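PDB 3L7I: teichoic acid biosynthesis protein F from Staphylococcus epidermidis, which belongs to the teichoic acid biosynthesis proteins, its modelled part probably following the GT-B plan of two Rossmann-like domains, each built round a parallel sheet. Local coordinates for residues K557-L562 against Y585-A590; I564-L569 against I579-H584. All coordinates share one frame; numbering follows the deposited sequence.

Contact 1: residues K557-L562 against Y585-A590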
ATOM      1  N   LYS A 557       6.949  50.041   2.590  1.00142.46           N
ATOM      2  CA  LYS A 557       6.038  50.989   3.250  1.00143.16           C
ATOM      3  C   LYS A 557       6.117  52.425   2.694  1.00140.04           C
ATOM      4  O   LYS A 557       5.100  52.989   2.285  1.00138.44           O
ATOM      5  CB  LYS A 557       6.221  50.972   4.779  1.00147.98           C
ATOM      6  CG  LYS A 557       5.442  49.871   5.511  1.00151.67           C
ATOM      7  CD  LYS A 557       3.938  50.149   5.530  1.00151.66           C
ATOM      8  CE  LYS A 557       3.143  48.951   6.045  1.00155.05           C
ATOM      9  NZ  LYS A 557       1.666  49.177   5.989  1.00155.34           N
ATOM     10  N   TYR A 558       7.312  53.013   2.682  1.00165.73           N
ATOM     11  CA  TYR A 558       7.496  54.330   2.068  1.00162.85           C
ATOM     12  C   TYR A 558       8.647  54.350   1.058  1.00160.36           C
ATOM     13  O   TYR A 558       9.781  54.005   1.395  1.00162.00           O
ATOM     14  CB  TYR A 558       7.660  55.427   3.132  1.00165.27           C
ATOM     15  CG  TYR A 558       8.720  55.157   4.181  1.00169.14           C
ATOM     16  CD1 TYR A 558       8.516  54.211   5.183  1.00173.09           C
ATOM     17  CD2 TYR A 558       9.915  55.870   4.188  1.00169.34           C
ATOM     18  CE1 TYR A 558       9.483  53.970   6.150  1.00177.29           C
ATOM     19  CE2 TYR A 558      10.887  55.637   5.151  1.00173.53           C
ATOM     20  CZ  TYR A 558      10.666  54.686   6.129  1.00177.57           C
ATOM     21  OH  TYR A 558      11.632  54.457   7.086  1.00182.32           O
ATOM     22  N   LEU A 559       8.342  54.744  -0.180  1.00115.00           N
ATOM     23  CA  LEU A 559       9.340  54.763  -1.255  1.00112.88           C
ATOM     24  C   LEU A 559       9.956  56.139  -1.454  1.00111.54           C
ATOM     25  O   LEU A 559       9.347  57.146  -1.090  1.00111.42           O
ATOM     26  CB  LEU A 559       8.753  54.263  -2.587  1.00110.56           C
ATOM     27  CG  LEU A 559       7.563  54.922  -3.300  1.00108.54           C
ATOM     28  CD1 LEU A 559       7.537  56.444  -3.198  1.00107.48           C
ATOM     29  CD2 LEU A 559       7.563  54.490  -4.762  1.00104.54           C
ATOM     30  N   PHE A 560      11.162  56.178  -2.021  1.00145.80           N
ATOM     31  CA  PHE A 560      11.740  57.454  -2.423  1.00144.39           C
ATOM     32  C   PHE A 560      11.056  57.878  -3.705  1.00141.25           C
ATOM     33  O   PHE A 560      10.806  57.060  -4.594  1.00140.27           O
ATOM     34  CB  PHE A 560      13.267  57.413  -2.596  1.00145.26           C
ATOM     35  CG  PHE A 560      13.918  58.782  -2.518  1.00145.03           C
ATOM     36  CD1 PHE A 560      14.422  59.266  -1.314  1.00147.70           C
ATOM     37  CD2 PHE A 560      14.001  59.594  -3.639  1.00142.60           C
ATOM     38  CE1 PHE A 560      15.007  60.527  -1.236  1.00147.87           C
ATOM     39  CE2 PHE A 560      14.584  60.855  -3.564  1.00142.62           C
ATOM     40  CZ  PHE A 560      15.086  61.320  -2.360  1.00145.21           C
ATOM     41  N   GLU A 561      10.736  59.161  -3.779  1.00100.86           N
ATOM     42  CA  GLU A 561       9.948  59.685  -4.869  1.00 98.51           C
ATOM     43  C   GLU A 561      10.553  59.403  -6.228  1.00 97.05           C
ATOM     44  O   GLU A 561      11.763  59.226  -6.373  1.00 95.79           O
ATOM     45  CB  GLU A 561       9.741  61.178  -4.689  1.00 98.16           C
ATOM     46  CG  GLU A 561      10.866  61.862  -3.975  1.00 99.56           C
ATOM     47  CD  GLU A 561      10.385  63.126  -3.326  1.00100.33           C
ATOM     48  OE1 GLU A 561       9.172  63.407  -3.453  1.00 99.94           O
ATOM     49  OE2 GLU A 561      11.198  63.831  -2.693  1.00101.74           O
ATOM     50  N   LEU A 562       9.681  59.378  -7.223  1.00 74.63           N
ATOM     51  CA  LEU A 562      10.051  59.003  -8.573  1.00 73.97           C
ATOM     52  C   LEU A 562      11.210  59.849  -9.051  1.00 75.13           C
ATOM     53  O   LEU A 562      11.203  61.047  -8.873  1.00 76.74           O
ATOM     54  CB  LEU A 562       8.843  59.153  -9.512  1.00 74.46           C
ATOM     55  CG  LEU A 562       7.544  58.516  -9.019  1.00 74.07           C
ATOM     56  CD1 LEU A 562       6.510  58.493 -10.130  1.00 75.03           C
ATOM     57  CD2 LEU A 562       7.819  57.119  -8.516  1.00 72.26           C
ATOM     58  N   TYR A 585       2.802  47.039  -9.300  1.00 71.60           N
ATOM     59  CA  TYR A 585       1.738  47.150  -8.315  1.00 74.86           C
ATOM     60  C   TYR A 585       2.294  47.447  -6.929  1.00 76.43           C
ATOM     61  O   TYR A 585       1.638  48.090  -6.129  1.00 77.87           O
ATOM     62  CB  TYR A 585       0.848  45.902  -8.305  1.00 79.63           C
ATOM     63  CG  TYR A 585       1.392  44.759  -7.479  1.00 83.64           C
ATOM     64  CD1 TYR A 585       1.296  44.770  -6.089  1.00 87.30           C
ATOM     65  CD2 TYR A 585       1.998  43.665  -8.087  1.00 84.38           C
ATOM     66  CE1 TYR A 585       1.798  43.728  -5.326  1.00 91.53           C
ATOM     67  CE2 TYR A 585       2.502  42.618  -7.335  1.00 88.44           C
ATOM     68  CZ  TYR A 585       2.398  42.655  -5.953  1.00 92.00           C
ATOM     69  OH  TYR A 585       2.894  41.614  -5.197  1.00 96.59           O
ATOM     70  N   LEU A 586       3.508  46.985  -6.652  1.00 68.21           N
ATOM     71  CA  LEU A 586       4.144  47.227  -5.358  1.00 69.93           C
ATOM     72  C   LEU A 586       4.498  48.703  -5.210  1.00 69.04           C
ATOM     73  O   LEU A 586       4.499  49.247  -4.108  1.00 70.42           O
ATOM     74  CB  LEU A 586       5.416  46.385  -5.212  1.00 71.14           C
ATOM     75  CG  LEU A 586       5.303  44.910  -4.844  1.00 73.19           C
ATOM     76  CD1 LEU A 586       6.685  44.280  -4.881  1.00 74.23           C
ATOM     77  CD2 LEU A 586       4.673  44.742  -3.474  1.00 75.53           C
ATOM     78  N   ILE A 587       4.822  49.337  -6.329  1.00 67.01           N
ATOM     79  CA  ILE A 587       5.188  50.742  -6.320  1.00 66.29           C
ATOM     80  C   ILE A 587       3.949  51.633  -6.265  1.00 65.75           C
ATOM     81  O   ILE A 587       3.947  52.683  -5.622  1.00 66.29           O
ATOM     82  CB  ILE A 587       6.022  51.114  -7.560  1.00 64.65           C
ATOM     83  CG1 ILE A 587       7.497  50.854  -7.291  1.00 65.70           C
ATOM     84  CG2 ILE A 587       5.815  52.581  -7.923  1.00 63.56           C
ATOM     85  CD1 ILE A 587       8.351  52.085  -7.546  1.00 65.29           C
ATOM     86  N   SER A 588       2.902  51.191  -6.957  1.00 64.93           N
ATOM     87  CA  SER A 588       1.660  51.927  -7.061  1.00 64.56           C
ATOM     88  C   SER A 588       1.108  52.192  -5.690  1.00 66.45           C
ATOM     89  O   SER A 588       0.856  53.345  -5.344  1.00 66.63           O
ATOM     90  CB  SER A 588       0.633  51.167  -7.903  1.00 64.00           C
ATOM     91  OG  SER A 588      -0.615  51.835  -7.933  1.00 64.04           O
ATOM     92  N   ASN A 589       0.919  51.145  -4.896  1.00 68.14           N
ATOM     93  CA  ASN A 589       0.349  51.367  -3.575  1.00 70.28           C
ATOM     94  C   ASN A 589       1.349  51.799  -2.500  1.00 71.73           C
ATOM     95  O   ASN A 589       1.135  51.569  -1.320  1.00 74.03           O
ATOM     96  CB  ASN A 589      -0.606  50.233  -3.118  1.00 71.95           C
ATOM     97  CG  ASN A 589       0.004  48.846  -3.214  1.00 72.51           C
ATOM     98  OD1 ASN A 589       0.855  48.590  -4.053  1.00 71.08           O
ATOM     99  ND2 ASN A 589      -0.457  47.934  -2.362  1.00 75.40           N
ATOM    100  N   ALA A 590       2.424  52.457  -2.927  1.00 72.23           N
ATOM    101  CA  ALA A 590       3.376  53.081  -2.010  1.00 73.79           C
ATOM    102  C   ALA A 590       3.528  54.562  -2.341  1.00 71.17           C
ATOM    103  O   ALA A 590       3.856  55.371  -1.478  1.00 72.70           O
ATOM    104  CB  ALA A 590       4.723  52.388  -2.084  1.00 76.27           C
TER
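Leu559 sits in a loop whose backbone is extended at this point (phi/psi -97°/156°), while its partners Ile587 and Ala590 lie on and just past the short helix 585-588. No hydrogen bond links the two segments. The helix gives way at Asn589, and the chain turns there with Ala590 N bonded to Ile587 O at 3.1 Å. Leu559 and Ala590 both aim their CB at the opposing segment, and Leu559 CG meets Ala590 CB at 4.0 Å. With chi1 at 60°, Leu559 CG is set between its own backbone N and carbonyl carbon, and CD2 then reaches the isoleucine. Leu559 CD2 lies 3.8 Å from Ile587 CD1 and 4.1 Å from Ile587 CG2, the two side chains crossing at about a right angle. These side-chain contacts are apolar, and the patch is small, 200 Å², near the surface. Residues 557-562 belong to the long connection from strand 539-543 to helix 566-573, whereas helix 585-588 follows strand 577-581 after a three-residue link. On another side of that helix, Ser588 OG hydrogen-bonds Asp602 OD2, tying it to strand 600-602, which shares the sheet of this Rossmann-like domain with 539-543 and 577-581.

Contact 2: residues I564-L569 against I579-H584; sequences IDLDNL and ILLRMH
The beta-alpha-beta unit made by strand 539-543, helix 566-573 and strand 577-581 is closed here: Leu569 and Leu566, on the first turn of the helix, pack on Ile579 and Leu581 of the returning strand. This is the repeating element of a Rossmann-like domain, in which helices cover the faces of a parallel sheet. Helix and strand backbones stay well apart, with Leu569 CA and Ile579 CA separated by 8.9 Å, and the two meet through methyl groups. The closer pairing has Leu569 CD1 lying 3.6 Å from Ile579 CD1, and the two side chains cross roughly perpendicular to each other. Ile579 is fully stretched: CG1 stands anti to the backbone N (chi1 -173°), which carries CD1 out from the sheet to the helix. About one turn earlier in the helix, Leu566 CD1 meets Leu581 CD1 more loosely at 4.3 Å. All four residues are buried. Alternation along the strand sends Leu580 away from this helix, against Leu612 of helix 609-614, while backbone hydrogen bonds hold the strand between 539-543 and 600-602. At its start the helix is capped by Asp565. Asp565 OD1 hydrogen-bonds the hydroxyl of Tyr671 on helix 670-677, and Asp565 OD2 accepts a weak but fairly straight bond from Asn568 N (3.3 Å, 163° at the hydrogen).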
ATOM      1  N   ILE A 564      11.703  60.761 -11.796  1.00 64.10           N
ATOM      2  CA  ILE A 564      11.249  61.685 -12.846  1.00 63.39           C
ATOM      3  C   ILE A 564      10.956  63.125 -12.347  1.00 64.57           C
ATOM      4  O   ILE A 564      10.943  64.064 -13.143  1.00 64.75           O
ATOM      5  CB  ILE A 564      10.058  61.100 -13.686  1.00 61.44           C
ATOM      6  CG1 ILE A 564      10.094  61.623 -15.123  1.00 60.93           C
ATOM      7  CG2 ILE A 564       8.704  61.359 -13.012  1.00 61.14           C
ATOM      8  CD1 ILE A 564       9.089  60.945 -16.036  1.00 59.36           C
ATOM      9  N   ASP A 565      10.738  63.279 -11.038  1.00 65.64           N
ATOM     10  CA  ASP A 565      10.462  64.579 -10.394  1.00 67.16           C
ATOM     11  C   ASP A 565       9.052  65.192 -10.655  1.00 66.43           C
ATOM     12  O   ASP A 565       8.923  66.141 -11.431  1.00 66.61           O
ATOM     13  CB  ASP A 565      11.557  65.600 -10.739  1.00 68.81           C
ATOM     14  CG  ASP A 565      11.701  66.681  -9.674  1.00 71.20           C
ATOM     15  OD1 ASP A 565      12.774  67.330  -9.611  1.00 73.13           O
ATOM     16  OD2 ASP A 565      10.736  66.863  -8.886  1.00 71.37           O
ATOM     17  N   LEU A 566       8.008  64.666 -10.004  1.00 65.90           N
ATOM     18  CA  LEU A 566       6.657  65.209 -10.166  1.00 65.56           C
ATOM     19  C   LEU A 566       6.553  66.725  -9.928  1.00 67.34           C
ATOM     20  O   LEU A 566       5.934  67.442 -10.714  1.00 67.16           O
ATOM     21  CB  LEU A 566       5.652  64.462  -9.290  1.00 65.37           C
ATOM     22  CG  LEU A 566       5.494  63.012  -9.726  1.00 63.68           C
ATOM     23  CD1 LEU A 566       4.517  62.319  -8.801  1.00 63.93           C
ATOM     24  CD2 LEU A 566       5.065  62.891 -11.202  1.00 62.04           C
ATOM     25  N   ASP A 567       7.154  67.213  -8.853  1.00 69.33           N
ATOM     26  CA  ASP A 567       7.197  68.647  -8.618  1.00 71.39           C
ATOM     27  C   ASP A 567       7.654  69.440  -9.826  1.00 71.43           C
ATOM     28  O   ASP A 567       7.002  70.413 -10.214  1.00 72.11           O
ATOM     29  CB  ASP A 567       8.092  68.982  -7.441  1.00 73.75           C
ATOM     30  CG  ASP A 567       7.309  69.193  -6.184  1.00 75.22           C
ATOM     31  OD1 ASP A 567       6.173  69.756  -6.282  1.00 75.30           O
ATOM     32  OD2 ASP A 567       7.823  68.800  -5.105  1.00 76.52           O
ATOM     33  N   ASN A 568       8.784  69.046 -10.409  1.00 71.02           N
ATOM     34  CA  ASN A 568       9.300  69.793 -11.543  1.00 71.42           C
ATOM     35  C   ASN A 568       8.271  69.715 -12.644  1.00 69.74           C
ATOM     36  O   ASN A 568       7.864  70.742 -13.208  1.00 70.63           O
ATOM     37  CB  ASN A 568      10.635  69.251 -12.047  1.00 71.30           C
ATOM     38  CG  ASN A 568      11.320  70.212 -12.995  1.00 72.60           C
ATOM     39  OD1 ASN A 568      11.564  71.361 -12.635  1.00 74.90           O
ATOM     40  ND2 ASN A 568      11.618  69.760 -14.213  1.00 71.42           N
ATOM     41  N   LEU A 569       7.856  68.485 -12.935  1.00 67.58           N
ATOM     42  CA  LEU A 569       6.887  68.214 -13.970  1.00 66.04           C
ATOM     43  C   LEU A 569       5.637  69.069 -13.752  1.00 66.80           C
ATOM     44  O   LEU A 569       5.140  69.715 -14.670  1.00 67.03           O
ATOM     45  CB  LEU A 569       6.558  66.715 -13.975  1.00 64.07           C
ATOM     46  CG  LEU A 569       7.394  65.815 -14.881  1.00 62.95           C
ATOM     47  CD1 LEU A 569       6.850  64.435 -14.859  1.00 61.34           C
ATOM     48  CD2 LEU A 569       7.332  66.303 -16.301  1.00 62.80           C
ATOM     49  N   ILE A 579      -0.340  63.711 -16.382  1.00 59.57           N
ATOM     50  CA  ILE A 579       0.552  62.558 -16.578  1.00 58.39           C
ATOM     51  C   ILE A 579       0.032  61.242 -15.961  1.00 57.92           C
ATOM     52  O   ILE A 579      -0.295  61.194 -14.765  1.00 58.55           O
ATOM     53  CB  ILE A 579       1.981  62.867 -16.087  1.00 58.58           C
ATOM     54  CG1 ILE A 579       2.928  61.741 -16.451  1.00 57.64           C
ATOM     55  CG2 ILE A 579       2.015  63.133 -14.583  1.00 59.49           C
ATOM     56  CD1 ILE A 579       4.347  62.025 -15.941  1.00 58.16           C
ATOM     57  N   LEU A 580      -0.072  60.188 -16.773  1.00 57.11           N
ATOM     58  CA  LEU A 580      -0.548  58.894 -16.258  1.00 56.94           C
ATOM     59  C   LEU A 580       0.611  58.026 -15.791  1.00 56.54           C
ATOM     60  O   LEU A 580       1.506  57.708 -16.585  1.00 55.97           O
ATOM     61  CB  LEU A 580      -1.361  58.144 -17.311  1.00 56.70           C
ATOM     62  CG  LEU A 580      -2.463  58.943 -18.000  1.00 57.31           C
ATOM     63  CD1 LEU A 580      -3.313  58.089 -18.917  1.00 57.43           C
ATOM     64  CD2 LEU A 580      -3.312  59.607 -16.940  1.00 58.33           C
ATOM     65  N   LEU A 581       0.609  57.654 -14.513  1.00 57.11           N
ATOM     66  CA  LEU A 581       1.681  56.830 -13.962  1.00 57.11           C
ATOM     67  C   LEU A 581       1.275  55.351 -13.932  1.00 57.12           C
ATOM     68  O   LEU A 581       0.393  54.947 -13.153  1.00 57.87           O
ATOM     69  CB  LEU A 581       2.058  57.291 -12.551  1.00 58.12           C
ATOM     70  CG  LEU A 581       2.348  58.771 -12.327  1.00 58.63           C
ATOM     71  CD1 LEU A 581       2.660  59.052 -10.867  1.00 59.97           C
ATOM     72  CD2 LEU A 581       3.488  59.275 -13.210  1.00 58.17           C
ATOM     73  N   ARG A 582       1.915  54.547 -14.776  1.00 56.57           N
ATOM     74  CA  ARG A 582       1.673  53.117 -14.792  1.00 56.84           C
ATOM     75  C   ARG A 582       2.840  52.370 -14.170  1.00 57.31           C
ATOM     76  O   ARG A 582       3.814  52.055 -14.848  1.00 57.02           O
ATOM     77  CB  ARG A 582       1.435  52.639 -16.223  1.00 56.30           C
ATOM     78  CG  ARG A 582       1.356  51.120 -16.346  1.00 56.82           C
ATOM     79  CD  ARG A 582       0.263  50.662 -17.298  1.00 56.96           C
ATOM     80  NE  ARG A 582      -0.950  50.372 -16.559  1.00 57.84           N
ATOM     81  CZ  ARG A 582      -1.594  49.214 -16.606  1.00 58.82           C
ATOM     82  NH1 ARG A 582      -1.171  48.231 -17.397  1.00 59.00           N
ATOM     83  NH2 ARG A 582      -2.690  49.052 -15.877  1.00 59.86           N
ATOM     84  N   MET A 583       2.725  52.064 -12.888  1.00 58.32           N
ATOM     85  CA  MET A 583       3.820  51.470 -12.129  1.00 59.17           C
ATOM     86  C   MET A 583       3.565  50.022 -11.744  1.00 60.44           C
ATOM     87  O   MET A 583       2.431  49.570 -11.760  1.00 62.28           O
ATOM     88  CB  MET A 583       4.004  52.264 -10.840  1.00 60.06           C
ATOM     89  CG  MET A 583       3.642  53.724 -10.994  1.00 59.49           C
ATOM     90  SD  MET A 583       4.977  54.528 -11.878  1.00 58.76           S
ATOM     91  CE  MET A 583       6.170  54.650 -10.541  1.00 60.31           C
ATOM     92  N   HIS A 584       4.626  49.308 -11.373  1.00 61.05           N
ATOM     93  CA  HIS A 584       4.483  47.979 -10.785  1.00 62.52           C
ATOM     94  C   HIS A 584       3.512  48.114  -9.624  1.00 63.56           C
ATOM     95  O   HIS A 584       3.405  49.187  -9.028  1.00 63.47           O
ATOM     96  CB  HIS A 584       5.833  47.442 -10.279  1.00 63.71           C
ATOM     97  CG  HIS A 584       5.778  46.036  -9.744  1.00 65.52           C
ATOM     98  ND1 HIS A 584       5.536  45.751  -8.416  1.00 67.30           N
ATOM     99  CD2 HIS A 584       5.950  44.841 -10.361  1.00 66.11           C
ATOM    100  CE1 HIS A 584       5.554  44.440  -8.240  1.00 68.91           C
ATOM    101  NE2 HIS A 584       5.805  43.867  -9.402  1.00 68.22           N
TER

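Contact 2 is core and contact 1 surface, yet both bring the connection and helix that follow strand 539-543 against strand 577-581 or the short helix after it. Neither has a hydrogen bond between its segments. In contact 2, leucine and isoleucine methyls join a helix to a sheet in a buried layer; in contact 1 a loop leucine packs on Ile587 of the short helix and on Ala590 just past it. Their centres are 12 Å apart, and Leu562, from the loop segment of contact 1, reaches the strand segment of contact 2: Leu562 CD2 lies 3.6 Å from Met583 CE and Leu562 CD1 4.0 Å from Leu581 CD1. Packing under helix 566-573 is thus continued by Leu562 toward the loop.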